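Local structure of insecticidal protein (Brevibacillus laterosporus, 7ML9) at residues E57-Y62 / V69-P74; T141-L146 / K270-F275; Y171-S176 / A217-N222. The protein is an insecticidal toxin of the epsilon-toxin/MTX2 family, active against western corn rootworm, that probably acts by forming beta-barrel pores in membranes. All blocks are in the same frame, centred on the assembly; numbering follows the deposited sequence.

Contact 1 (E57-Y62 / V69-P74); sequences EQQFSY and VFLTPP
Phe60 and Phe70 form a non-hydrogen-bonded pair in the antiparallel beta hairpin of strands 59-63 and 69-71, near one end of the elongated molecule. Their side chains lie alongside each other, yet the rings meet obliquely, planes 52° apart and centroids separated by 5.8 Å. A CH-pi contact places Phe60 CB over one face of the Phe70 ring, displaced toward its rim and 3.5 Å from Phe70 CE1. With Phe60 CG held between its own backbone N and carbonyl carbon (chi1 66°), the Phe60 ring swings clear of the neighbouring strand and the methylene meets Phe70. The opposite face of the hairpin carries Gln59 and Leu71, a hydrogen-bonded pair in which Leu71 N reaches Gln59 O at 2.8 Å. The Gln59 amide runs beside the leucine, NE2 lying 3.8 Å from Leu71 CD2 while donating to Lys53 O, and Leu71 packs on Phe44 of helix 28-48. The hairpin thus turns one face to the helix and leaves its phenylalanines exposed. Beyond the paired strands, the extended Gln58 side chain lies beside that of Thr72, pointing the same way, and its NE2 donates within the amide plane to Thr72 OG1 (3.1 Å, 165° at the hydrogen).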
ATOM      1  N   GLU A  57     -23.885 -25.090  16.974  1.00 25.33           N
ATOM      2  CA  GLU A  57     -24.225 -26.426  17.446  0.51 31.41           C
ATOM      3  C   GLU A  57     -24.957 -26.356  18.778  1.00 31.44           C
ATOM      4  O   GLU A  57     -24.767 -25.423  19.567  1.00 27.03           O
ATOM      5  CB  GLU A  57     -22.967 -27.280  17.607  0.51 31.99           C
ATOM      6  CG  GLU A  57     -22.343 -27.752  16.304  0.51 32.74           C
ATOM      7  CD  GLU A  57     -21.187 -28.711  16.535  0.51 38.92           C
ATOM      8  OE1 GLU A  57     -20.190 -28.297  17.165  0.51 37.88           O
ATOM      9  OE2 GLU A  57     -21.274 -29.878  16.089  0.51 41.97           O
ATOM     10  N   GLN A  58     -25.792 -27.356  19.033  1.00 31.66           N
ATOM     11  CA  GLN A  58     -26.429 -27.418  20.336  1.00 31.06           C
ATOM     12  C   GLN A  58     -25.359 -27.629  21.397  1.00 23.85           C
ATOM     13  O   GLN A  58     -24.403 -28.385  21.199  1.00 30.65           O
ATOM     14  CB  GLN A  58     -27.463 -28.539  20.382  1.00 27.03           C
ATOM     15  CG  GLN A  58     -28.191 -28.610  21.714  1.00 33.55           C
ATOM     16  CD  GLN A  58     -29.136 -29.796  21.784  1.00 39.59           C
ATOM     17  OE1 GLN A  58     -28.699 -30.946  21.772  1.00 42.67           O
ATOM     18  NE2 GLN A  58     -30.432 -29.520  21.845  1.00 35.03           N
ATOM     19  N   GLN A  59     -25.491 -26.926  22.512  1.00 25.85           N
ATOM     20  CA  GLN A  59     -24.535 -27.088  23.598  1.00 30.59           C
ATOM     21  C   GLN A  59     -25.269 -26.944  24.920  1.00 29.61           C
ATOM     22  O   GLN A  59     -26.387 -26.418  24.985  1.00 31.45           O
ATOM     23  CB  GLN A  59     -23.366 -26.084  23.487  1.00 32.23           C
ATOM     24  CG  GLN A  59     -23.742 -24.630  23.682  1.00 32.65           C
ATOM     25  CD  GLN A  59     -22.600 -23.659  23.318  1.00 28.19           C
ATOM     26  OE1 GLN A  59     -21.502 -23.722  23.878  1.00 24.89           O
ATOM     27  NE2 GLN A  59     -22.878 -22.746  22.397  1.00 21.63           N
ATOM     28  N   PHE A  60     -24.632 -27.435  25.980  1.00 32.96           N
ATOM     29  CA  PHE A  60     -25.190 -27.347  27.318  1.00 36.86           C
ATOM     30  C   PHE A  60     -24.136 -26.788  28.255  1.00 30.82           C
ATOM     31  O   PHE A  60     -22.939 -26.817  27.970  1.00 35.67           O
ATOM     32  CB  PHE A  60     -25.706 -28.710  27.840  1.00 38.73           C
ATOM     33  CG  PHE A  60     -24.623 -29.740  28.061  1.00 41.57           C
ATOM     34  CD1 PHE A  60     -23.901 -29.778  29.249  1.00 45.77           C
ATOM     35  CD2 PHE A  60     -24.344 -30.685  27.088  1.00 42.91           C
ATOM     36  CE1 PHE A  60     -22.913 -30.726  29.451  1.00 46.59           C
ATOM     37  CE2 PHE A  60     -23.357 -31.633  27.283  1.00 46.66           C
ATOM     38  CZ  PHE A  60     -22.642 -31.654  28.464  1.00 47.31           C
ATOM     39  N   SER A  61     -24.597 -26.274  29.384  1.00 37.91           N
ATOM     40  CA  SER A  61     -23.670 -25.679  30.327  1.00 39.99           C
ATOM     41  C   SER A  61     -24.346 -25.640  31.687  1.00 42.66           C
ATOM     42  O   SER A  61     -25.567 -25.486  31.784  1.00 42.24           O
ATOM     43  CB  SER A  61     -23.252 -24.278  29.868  1.00 39.85           C
ATOM     44  OG  SER A  61     -22.944 -23.446  30.968  1.00 39.10           O
ATOM     45  N   TYR A  62     -23.547 -25.783  32.734  1.00 45.09           N
ATOM     46  CA  TYR A  62     -24.084 -25.831  34.085  1.00 51.55           C
ATOM     47  C   TYR A  62     -24.094 -24.424  34.667  1.00 46.90           C
ATOM     48  O   TYR A  62     -23.047 -23.776  34.758  1.00 48.84           O
ATOM     49  CB  TYR A  62     -23.277 -26.775  34.974  1.00 55.08           C
ATOM     50  CG  TYR A  62     -23.697 -26.685  36.417  1.00 65.04           C
ATOM     51  CD1 TYR A  62     -24.971 -27.098  36.809  1.00 62.41           C
ATOM     52  CD2 TYR A  62     -22.841 -26.169  37.390  1.00 66.16           C
ATOM     53  CE1 TYR A  62     -25.378 -27.007  38.134  1.00 67.83           C
ATOM     54  CE2 TYR A  62     -23.239 -26.076  38.721  1.00 69.31           C
ATOM     55  CZ  TYR A  62     -24.509 -26.497  39.084  1.00 72.27           C
ATOM     56  OH  TYR A  62     -24.910 -26.409  40.398  1.00 78.84           O
ATOM     57  N   VAL A  69     -28.287 -25.934  31.464  1.00 43.00           N
ATOM     58  CA  VAL A  69     -29.020 -25.092  30.531  1.00 39.66           C
ATOM     59  C   VAL A  69     -28.565 -25.463  29.129  1.00 35.47           C
ATOM     60  O   VAL A  69     -27.405 -25.829  28.913  1.00 34.17           O
ATOM     61  CB  VAL A  69     -28.784 -23.590  30.809  1.00 39.09           C
ATOM     62  CG1 VAL A  69     -29.667 -22.741  29.929  1.00 38.64           C
ATOM     63  CG2 VAL A  69     -29.042 -23.275  32.260  1.00 45.09           C
ATOM     64  N   PHE A  70     -29.486 -25.377  28.177  1.00 34.39           N
ATOM     65  CA  PHE A  70     -29.194 -25.732  26.799  1.00 38.66           C
ATOM     66  C   PHE A  70     -29.290 -24.511  25.894  1.00 35.86           C
ATOM     67  O   PHE A  70     -30.128 -23.626  26.104  1.00 33.10           O
ATOM     68  CB  PHE A  70     -30.135 -26.834  26.306  1.00 43.65           C
ATOM     69  CG  PHE A  70     -29.661 -28.216  26.644  1.00 42.61           C
ATOM     70  CD1 PHE A  70     -28.838 -28.914  25.774  1.00 46.14           C
ATOM     71  CD2 PHE A  70     -30.017 -28.812  27.844  1.00 47.75           C
ATOM     72  CE1 PHE A  70     -28.390 -30.185  26.082  1.00 47.11           C
ATOM     73  CE2 PHE A  70     -29.569 -30.084  28.161  1.00 43.29           C
ATOM     74  CZ  PHE A  70     -28.753 -30.770  27.279  1.00 45.78           C
ATOM     75  N   LEU A  71     -28.397 -24.461  24.908  1.00 31.14           N
ATOM     76  CA  LEU A  71     -28.430 -23.458  23.851  1.00 26.57           C
ATOM     77  C   LEU A  71     -28.488 -24.213  22.535  1.00 19.89           C
ATOM     78  O   LEU A  71     -27.557 -24.951  22.197  1.00 29.05           O
ATOM     79  CB  LEU A  71     -27.212 -22.527  23.914  1.00 28.92           C
ATOM     80  CG  LEU A  71     -27.069 -21.449  22.820  1.00 26.52           C
ATOM     81  CD1 LEU A  71     -28.357 -20.680  22.633  1.00 21.38           C
ATOM     82  CD2 LEU A  71     -25.879 -20.488  23.127  1.00 23.08           C
ATOM     83  N   THR A  72     -29.600 -24.066  21.825  1.00 23.50           N
ATOM     84  CA  THR A  72     -29.846 -24.752  20.553  1.00 29.34           C
ATOM     85  C   THR A  72     -30.232 -23.683  19.544  1.00 27.57           C
ATOM     86  O   THR A  72     -31.409 -23.312  19.441  1.00 26.38           O
ATOM     87  CB  THR A  72     -30.959 -25.797  20.675  1.00 31.51           C
ATOM     88  OG1 THR A  72     -30.845 -26.484  21.928  1.00 35.96           O
ATOM     89  CG2 THR A  72     -30.887 -26.805  19.520  1.00 25.87           C
ATOM     90  N   PRO A  73     -29.268 -23.143  18.800  1.00 24.37           N
ATOM     91  CA  PRO A  73     -29.601 -22.169  17.748  1.00 26.82           C
ATOM     92  C   PRO A  73     -30.466 -22.807  16.672  1.00 17.45           C
ATOM     93  O   PRO A  73     -30.139 -23.888  16.154  1.00 23.40           O
ATOM     94  CB  PRO A  73     -28.226 -21.743  17.202  1.00 19.02           C
ATOM     95  CG  PRO A  73     -27.233 -22.099  18.324  1.00 23.46           C
ATOM     96  CD  PRO A  73     -27.816 -23.353  18.944  1.00 23.74           C
ATOM     97  N   PRO A  74     -31.586 -22.185  16.332  1.00 19.54           N
ATOM     98  CA  PRO A  74     -32.484 -22.753  15.318  1.00 26.09           C
ATOM     99  C   PRO A  74     -31.952 -22.558  13.902  1.00 27.69           C
ATOM    100  O   PRO A  74     -31.067 -21.738  13.644  1.00 21.60           O
ATOM    101  CB  PRO A  74     -33.782 -21.972  15.533  1.00 25.25           C
ATOM    102  CG  PRO A  74     -33.349 -20.676  16.075  1.00 23.59           C
ATOM    103  CD  PRO A  74     -32.099 -20.919  16.877  1.00 20.22           C
TER

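Contact 2 (T141-L146 / K270-F275); sequences TTTHGL and KGQGTF
Thr143 and His144 both face Gln272 across a classic beta bulge, where strand 130-147 turns a corner against the antiparallel strand 266-289. The tight part is backbone. Gln272 O accepts from Thr143 N at 2.9 Å and from His144 N at 3.0 Å, both arriving from the same face of its carbonyl plane; the second bond is nearly straight (175°), the first clearly bent. Gln272 N returns a bond to His144 O, on a lone pair. Two glycines let the strands come close: Gly271 CA lies 3.2 Å from His144 O, and Gly273 CA 3.1 Å from Thr141 O. Past the corner, Leu146 rests its CD2 methyl 3.7 Å from Lys270 O, while at the buried Thr142 the hydroxyl turns to Asn172 O.

The other side is looser and more open. His144 CG lies anti to the carbonyl carbon (chi1 -65°), which lays the ring beside the Gln272 amide, their planes 36° apart, with Gln272 CD over one ring face toward its rim. One water joins Thr143 OG1, at 2.8 Å, to Gln272 NE2, which donates to it. Lys270 NZ makes weak bonds to Gln272 OE1 and Gly271 O. The chemistry implies a corner fixed by main-chain bonds, with two N-H groups probably polarising the one carbonyl they share, and a polar side that one water bridges.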
ATOM      1  N   THR A 141       2.283  -5.769  -2.798  1.00 22.40           N
ATOM      2  CA  THR A 141       1.880  -7.094  -2.339  1.00 22.21           C
ATOM      3  C   THR A 141       0.824  -6.917  -1.260  1.00 25.04           C
ATOM      4  O   THR A 141       1.001  -6.097  -0.357  1.00 22.31           O
ATOM      5  CB  THR A 141       3.063  -7.889  -1.769  1.00 29.91           C
ATOM      6  OG1 THR A 141       4.023  -8.150  -2.802  1.00 34.05           O
ATOM      7  CG2 THR A 141       2.581  -9.216  -1.193  1.00 29.74           C
ATOM      8  N   THR A 142      -0.272  -7.660  -1.359  1.00 24.18           N
ATOM      9  CA  THR A 142      -1.255  -7.672  -0.282  1.00 23.55           C
ATOM     10  C   THR A 142      -0.792  -8.676   0.765  1.00 23.19           C
ATOM     11  O   THR A 142      -0.738  -9.882   0.500  1.00 21.69           O
ATOM     12  CB  THR A 142      -2.635  -8.011  -0.821  1.00 24.90           C
ATOM     13  OG1 THR A 142      -3.032  -6.997  -1.755  1.00 20.86           O
ATOM     14  CG2 THR A 142      -3.646  -8.062   0.340  1.00 19.41           C
ATOM     15  N   THR A 143      -0.406  -8.177   1.938  1.00 19.50           N
ATOM     16  CA  THR A 143       0.196  -9.030   2.953  1.00 22.33           C
ATOM     17  C   THR A 143      -0.812  -9.509   3.993  1.00 23.62           C
ATOM     18  O   THR A 143      -0.657 -10.608   4.531  1.00 21.22           O
ATOM     19  CB  THR A 143       1.341  -8.284   3.662  1.00 22.67           C
ATOM     20  OG1 THR A 143       0.858  -7.036   4.170  1.00 21.99           O
ATOM     21  CG2 THR A 143       2.508  -7.994   2.672  1.00 22.59           C
ATOM     22  N   HIS A 144      -1.820  -8.697   4.307  1.00 20.55           N
ATOM     23  CA  HIS A 144      -2.957  -9.100   5.135  1.00 22.93           C
ATOM     24  C   HIS A 144      -4.204  -8.829   4.305  1.00 17.74           C
ATOM     25  O   HIS A 144      -4.696  -7.694   4.277  1.00 16.91           O
ATOM     26  CB  HIS A 144      -3.001  -8.333   6.447  1.00 21.49           C
ATOM     27  CG  HIS A 144      -1.850  -8.612   7.361  1.00 28.62           C
ATOM     28  ND1 HIS A 144      -0.542  -8.325   7.027  1.00 33.45           N
ATOM     29  CD2 HIS A 144      -1.818  -9.114   8.617  1.00 31.48           C
ATOM     30  CE1 HIS A 144       0.248  -8.657   8.032  1.00 33.95           C
ATOM     31  NE2 HIS A 144      -0.501  -9.137   9.010  1.00 41.16           N
ATOM     32  N   GLY A 145      -4.700  -9.866   3.617  1.00 18.45           N
ATOM     33  CA  GLY A 145      -5.798  -9.690   2.697  1.00 20.13           C
ATOM     34  C   GLY A 145      -7.160  -9.686   3.382  1.00 21.34           C
ATOM     35  O   GLY A 145      -7.319 -10.120   4.522  1.00 17.85           O
ATOM     36  N   LEU A 146      -8.153  -9.170   2.661  1.00 19.51           N
ATOM     37  CA  LEU A 146      -9.543  -9.170   3.105  1.00 18.46           C
ATOM     38  C   LEU A 146     -10.354  -9.957   2.085  1.00 24.27           C
ATOM     39  O   LEU A 146     -10.449  -9.559   0.915  1.00 19.94           O
ATOM     40  CB  LEU A 146     -10.076  -7.743   3.272  1.00 19.63           C
ATOM     41  CG  LEU A 146      -9.386  -6.822   4.291  1.00 18.98           C
ATOM     42  CD1 LEU A 146      -9.890  -5.380   4.185  1.00 22.71           C
ATOM     43  CD2 LEU A 146      -9.560  -7.322   5.704  1.00 23.26           C
ATOM     44  N   LYS A 270      -9.813  -3.807   8.396  1.00 18.36           N
ATOM     45  CA  LYS A 270      -8.502  -3.317   7.976  1.00 20.31           C
ATOM     46  C   LYS A 270      -7.617  -4.477   7.560  1.00 17.61           C
ATOM     47  O   LYS A 270      -7.540  -5.485   8.271  1.00 18.83           O
ATOM     48  CB  LYS A 270      -7.821  -2.530   9.094  1.00 20.90           C
ATOM     49  CG  LYS A 270      -6.510  -1.865   8.667  1.00 26.32           C
ATOM     50  CD  LYS A 270      -5.731  -1.334   9.861  1.00 32.22           C
ATOM     51  CE  LYS A 270      -4.586  -2.275  10.213  1.00 45.27           C
ATOM     52  NZ  LYS A 270      -3.478  -2.210   9.214  1.00 60.01           N
ATOM     53  N   GLY A 271      -6.961  -4.335   6.401  1.00 16.57           N
ATOM     54  CA  GLY A 271      -5.886  -5.215   5.984  1.00 15.06           C
ATOM     55  C   GLY A 271      -4.621  -4.408   5.716  1.00 15.64           C
ATOM     56  O   GLY A 271      -4.547  -3.230   6.098  1.00 14.81           O
ATOM     57  N   GLN A 272      -3.637  -5.009   5.054  1.00 16.83           N
ATOM     58  CA  GLN A 272      -2.325  -4.385   4.905  1.00 16.31           C
ATOM     59  C   GLN A 272      -1.682  -4.798   3.590  1.00 16.29           C
ATOM     60  O   GLN A 272      -1.867  -5.920   3.112  1.00 15.31           O
ATOM     61  CB  GLN A 272      -1.370  -4.778   6.037  1.00 20.91           C
ATOM     62  CG  GLN A 272      -1.230  -3.755   7.135  1.00 36.31           C
ATOM     63  CD  GLN A 272      -0.420  -4.288   8.304  1.00 44.08           C
ATOM     64  OE1 GLN A 272      -0.842  -4.201   9.466  1.00 44.62           O
ATOM     65  NE2 GLN A 272       0.757  -4.843   8.000  1.00 31.48           N
ATOM     66  N   GLY A 273      -0.856  -3.896   3.049  1.00 19.97           N
ATOM     67  CA  GLY A 273      -0.014  -4.231   1.919  1.00 19.80           C
ATOM     68  C   GLY A 273       1.346  -3.561   2.033  1.00 21.38           C
ATOM     69  O   GLY A 273       1.591  -2.745   2.930  1.00 19.12           O
ATOM     70  N   THR A 274       2.240  -3.948   1.122  1.00 22.13           N
ATOM     71  CA  THR A 274       3.540  -3.311   0.967  1.00 19.16           C
ATOM     72  C   THR A 274       3.655  -2.783  -0.456  1.00 21.59           C
ATOM     73  O   THR A 274       2.888  -3.169  -1.340  1.00 17.17           O
ATOM     74  CB  THR A 274       4.707  -4.280   1.249  1.00 22.70           C
ATOM     75  OG1 THR A 274       4.583  -5.451   0.426  1.00 26.44           O
ATOM     76  CG2 THR A 274       4.749  -4.684   2.711  1.00 23.55           C
ATOM     77  N   PHE A 275       4.606  -1.876  -0.673  1.00 20.59           N
ATOM     78  CA  PHE A 275       4.850  -1.390  -2.031  1.00 19.58           C
ATOM     79  C   PHE A 275       6.311  -0.995  -2.171  1.00 19.05           C
ATOM     80  O   PHE A 275       7.017  -0.765  -1.186  1.00 19.82           O
ATOM     81  CB  PHE A 275       3.961  -0.194  -2.389  1.00 18.00           C
ATOM     82  CG  PHE A 275       4.309   1.056  -1.628  1.00 25.26           C
ATOM     83  CD1 PHE A 275       3.740   1.301  -0.387  1.00 19.92           C
ATOM     84  CD2 PHE A 275       5.214   1.979  -2.145  1.00 26.22           C
ATOM     85  CE1 PHE A 275       4.060   2.445   0.327  1.00 28.01           C
ATOM     86  CE2 PHE A 275       5.544   3.122  -1.438  1.00 24.80           C
ATOM     87  CZ  PHE A 275       4.962   3.362  -0.199  1.00 28.87           C
TER
HETATM   88  O   HOH W   1       2.623  -5.476   5.736  1.00 33.06           O

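Contact 3 (Y171-S176 / A217-N222); sequences YNFQNS and ANLYAN
Just where Phe173 swings in over Leu219, the chain is turned by a nearly straight bond from Gln174 N to Asn172 OD1 (3.0 Å, 173°), an Asx turn that ends strand 165-172. No hydrogen bond links this turn to segment 217-222 of strand 201-229; two aromatic rings astride one leucine make the interface. Leu219 slides past Phe173 in the opposite direction, laying its CB over one ring face, 3.9 Å from Phe173 CZ. The Leu219 and Tyr171 side chains cross at about a right angle, which sets CD2 over the tyrosine ring, 3.7 Å from Tyr171 CG. Leu219 CG, anti to the carbonyl carbon (chi1 -47°), carries CD2 to the tyrosine, while CB serves the phenylalanine. Tyr220 O lies in the plane of the Phe173 ring, 3.4 Å from its CE2. At its far end, Tyr171 OH touches Ala217 CB at 3.4 Å and makes a weak hydrogen bond to Thr274 O. Leu146 also packs on Phe173, and Thr142 on Leu219. Strands 165-172 and 153-160 form a two-stranded hairpin; lying against the long central sheet, it is consistent with the probable membrane-inserting hairpin of aerolysin-like pore formers.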
ATOM      1  N   TYR A 171      -4.127  -1.960  -5.198  1.00 24.52           N
ATOM      2  CA  TYR A 171      -4.140  -3.198  -4.439  1.00 20.77           C
ATOM      3  C   TYR A 171      -5.366  -4.017  -4.804  1.00 22.07           C
ATOM      4  O   TYR A 171      -6.465  -3.474  -4.943  1.00 26.07           O
ATOM      5  CB  TYR A 171      -4.165  -2.917  -2.932  1.00 17.56           C
ATOM      6  CG  TYR A 171      -2.840  -2.484  -2.388  1.00 17.78           C
ATOM      7  CD1 TYR A 171      -1.903  -3.414  -1.980  1.00 17.77           C
ATOM      8  CD2 TYR A 171      -2.520  -1.141  -2.301  1.00 22.36           C
ATOM      9  CE1 TYR A 171      -0.681  -3.015  -1.489  1.00 20.37           C
ATOM     10  CE2 TYR A 171      -1.304  -0.734  -1.814  1.00 25.34           C
ATOM     11  CZ  TYR A 171      -0.391  -1.672  -1.414  1.00 21.47           C
ATOM     12  OH  TYR A 171       0.828  -1.266  -0.923  1.00 23.08           O
ATOM     13  N   ASN A 172      -5.170  -5.317  -4.965  1.00 24.62           N
ATOM     14  CA  ASN A 172      -6.262  -6.277  -4.915  1.00 29.36           C
ATOM     15  C   ASN A 172      -6.289  -6.868  -3.511  1.00 21.94           C
ATOM     16  O   ASN A 172      -5.273  -7.380  -3.030  1.00 22.19           O
ATOM     17  CB  ASN A 172      -6.094  -7.374  -5.968  1.00 33.80           C
ATOM     18  CG  ASN A 172      -7.313  -8.276  -6.066  1.00 41.59           C
ATOM     19  OD1 ASN A 172      -7.806  -8.787  -5.058  1.00 31.26           O
ATOM     20  ND2 ASN A 172      -7.816  -8.461  -7.285  1.00 42.67           N
ATOM     21  N   PHE A 173      -7.459  -6.807  -2.865  1.00 28.33           N
ATOM     22  CA  PHE A 173      -7.552  -7.125  -1.443  1.00 25.09           C
ATOM     23  C   PHE A 173      -7.379  -8.608  -1.143  1.00 21.35           C
ATOM     24  O   PHE A 173      -7.260  -8.966   0.032  1.00 26.73           O
ATOM     25  CB  PHE A 173      -8.887  -6.629  -0.878  1.00 23.58           C
ATOM     26  CG  PHE A 173      -8.927  -5.141  -0.587  1.00 23.05           C
ATOM     27  CD1 PHE A 173      -8.116  -4.242  -1.272  1.00 27.02           C
ATOM     28  CD2 PHE A 173      -9.785  -4.644   0.379  1.00 24.96           C
ATOM     29  CE1 PHE A 173      -8.165  -2.873  -0.998  1.00 26.10           C
ATOM     30  CE2 PHE A 173      -9.842  -3.284   0.663  1.00 25.14           C
ATOM     31  CZ  PHE A 173      -9.025  -2.391  -0.025  1.00 27.68           C
ATOM     32  N   GLN A 174      -7.349  -9.487  -2.140  1.00 22.39           N
ATOM     33  CA  GLN A 174      -7.152 -10.899  -1.831  1.00 26.07           C
ATOM     34  C   GLN A 174      -5.743 -11.142  -1.308  1.00 34.07           C
ATOM     35  O   GLN A 174      -4.766 -10.594  -1.835  1.00 32.36           O
ATOM     36  CB  GLN A 174      -7.407 -11.773  -3.058  1.00 32.66           C
ATOM     37  CG  GLN A 174      -7.128 -13.262  -2.819  1.00 37.20           C
ATOM     38  CD  GLN A 174      -7.189 -14.102  -4.094  1.00 55.32           C
ATOM     39  OE1 GLN A 174      -8.090 -13.939  -4.923  1.00 51.90           O
ATOM     40  NE2 GLN A 174      -6.229 -15.010  -4.247  1.00 54.78           N
ATOM     41  N   ASN A 175      -5.643 -11.966  -0.258  1.00 25.65           N
ATOM     42  CA  ASN A 175      -4.349 -12.329   0.315  1.00 33.78           C
ATOM     43  C   ASN A 175      -3.369 -12.775  -0.768  1.00 35.94           C
ATOM     44  O   ASN A 175      -3.723 -13.537  -1.671  1.00 31.22           O
ATOM     45  CB  ASN A 175      -4.522 -13.454   1.337  1.00 33.70           C
ATOM     46  CG  ASN A 175      -3.221 -13.836   2.021  1.00 40.25           C
ATOM     47  OD1 ASN A 175      -2.299 -13.025   2.140  1.00 40.94           O
ATOM     48  ND2 ASN A 175      -3.143 -15.083   2.480  1.00 48.20           N
ATOM     49  N   SER A 176      -2.131 -12.283  -0.666  1.00 35.22           N
ATOM     50  CA  SER A 176      -0.997 -12.651  -1.511  1.00 33.74           C
ATOM     51  C   SER A 176      -1.101 -12.124  -2.932  1.00 32.86           C
ATOM     52  O   SER A 176      -0.303 -12.527  -3.789  1.00 39.11           O
ATOM     53  CB  SER A 176      -0.789 -14.170  -1.554  1.00 34.30           C
ATOM     54  OG  SER A 176      -0.434 -14.646  -0.271  1.00 42.08           O
ATOM     55  N   ALA A 217       0.963   0.008   3.281  1.00 21.78           N
ATOM     56  CA  ALA A 217      -0.350   0.557   3.018  1.00 23.16           C
ATOM     57  C   ALA A 217      -1.346  -0.066   3.988  1.00 20.70           C
ATOM     58  O   ALA A 217      -1.226  -1.246   4.324  1.00 18.52           O
ATOM     59  CB  ALA A 217      -0.777   0.273   1.583  1.00 23.19           C
ATOM     60  N   ASN A 218      -2.310   0.737   4.442  1.00 19.82           N
ATOM     61  CA  ASN A 218      -3.506   0.211   5.094  1.00 25.36           C
ATOM     62  C   ASN A 218      -4.607   0.021   4.057  1.00 21.93           C
ATOM     63  O   ASN A 218      -4.872   0.919   3.248  1.00 24.82           O
ATOM     64  CB  ASN A 218      -3.994   1.149   6.191  1.00 21.85           C
ATOM     65  CG  ASN A 218      -3.017   1.280   7.319  1.00 31.70           C
ATOM     66  OD1 ASN A 218      -2.811   2.374   7.836  1.00 45.39           O
ATOM     67  ND2 ASN A 218      -2.391   0.179   7.698  1.00 29.21           N
ATOM     68  N   LEU A 219      -5.239  -1.142   4.079  1.00 19.55           N
ATOM     69  CA  LEU A 219      -6.373  -1.465   3.220  1.00 14.29           C
ATOM     70  C   LEU A 219      -7.630  -1.480   4.085  1.00 24.34           C
ATOM     71  O   LEU A 219      -7.621  -2.064   5.175  1.00 22.49           O
ATOM     72  CB  LEU A 219      -6.168  -2.824   2.553  1.00 16.66           C
ATOM     73  CG  LEU A 219      -4.778  -3.024   1.921  1.00 19.15           C
ATOM     74  CD1 LEU A 219      -4.673  -4.414   1.331  1.00 18.14           C
ATOM     75  CD2 LEU A 219      -4.536  -1.977   0.862  1.00 22.70           C
ATOM     76  N   TYR A 220      -8.689  -0.807   3.629  1.00 18.47           N
ATOM     77  CA  TYR A 220      -9.900  -0.632   4.435  1.00 19.44           C
ATOM     78  C   TYR A 220     -11.116  -0.997   3.605  1.00 24.49           C
ATOM     79  O   TYR A 220     -11.193  -0.669   2.418  1.00 18.52           O
ATOM     80  CB  TYR A 220     -10.080   0.819   4.931  1.00 21.01           C
ATOM     81  CG  TYR A 220      -9.027   1.311   5.890  1.00 25.05           C
ATOM     82  CD1 TYR A 220      -8.990   0.868   7.201  1.00 20.58           C
ATOM     83  CD2 TYR A 220      -8.062   2.232   5.483  1.00 27.13           C
ATOM     84  CE1 TYR A 220      -8.035   1.325   8.090  1.00 24.66           C
ATOM     85  CE2 TYR A 220      -7.101   2.692   6.365  1.00 25.01           C
ATOM     86  CZ  TYR A 220      -7.091   2.239   7.666  1.00 29.62           C
ATOM     87  OH  TYR A 220      -6.130   2.685   8.543  1.00 31.92           O
ATOM     88  N   ALA A 221     -12.080  -1.663   4.221  1.00 20.09           N
ATOM     89  CA  ALA A 221     -13.376  -1.834   3.585  1.00 16.12           C
ATOM     90  C   ALA A 221     -14.449  -1.500   4.609  1.00 22.74           C
ATOM     91  O   ALA A 221     -14.346  -1.901   5.775  1.00 19.88           O
ATOM     92  CB  ALA A 221     -13.542  -3.259   3.042  1.00 21.91           C
ATOM     93  N   ASN A 222     -15.451  -0.743   4.184  1.00 19.35           N
ATOM     94  CA  ASN A 222     -16.621  -0.447   4.997  1.00 19.13           C
ATOM     95  C   ASN A 222     -17.709  -1.416   4.562  1.00 19.99           C
ATOM     96  O   ASN A 222     -18.086  -1.433   3.383  1.00 21.32           O
ATOM     97  CB  ASN A 222     -17.051   1.008   4.806  1.00 18.68           C
ATOM     98  CG  ASN A 222     -18.274   1.387   5.633  1.00 23.84           C
ATOM     99  OD1 ASN A 222     -19.330   0.757   5.547  1.00 23.49           O
ATOM    100  ND2 ASN A 222     -18.138   2.443   6.421  1.00 24.94           N
TER

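Contacts 2 and 3 lie near the middle of the molecule, their centres about 5 Å apart, whereas contact 1 sits about 38 and 37 Å from them, centre to centre, in a separate small hairpin beside helix 28-48. The central contacts share the long sheet and meet directly: Gly271 N lies 2.7 Å from Leu219 O, a probable hydrogen bond. Contact 3 is buried and held by ring and methyl packing, with no hydrogen bond between its segments; contact 2 pairs a main-chain bulge with a partly exposed side where a water bridges two side chains. Contact 1 also relies on strand pairing, but in regular register, with exposed aromatic rings on one face.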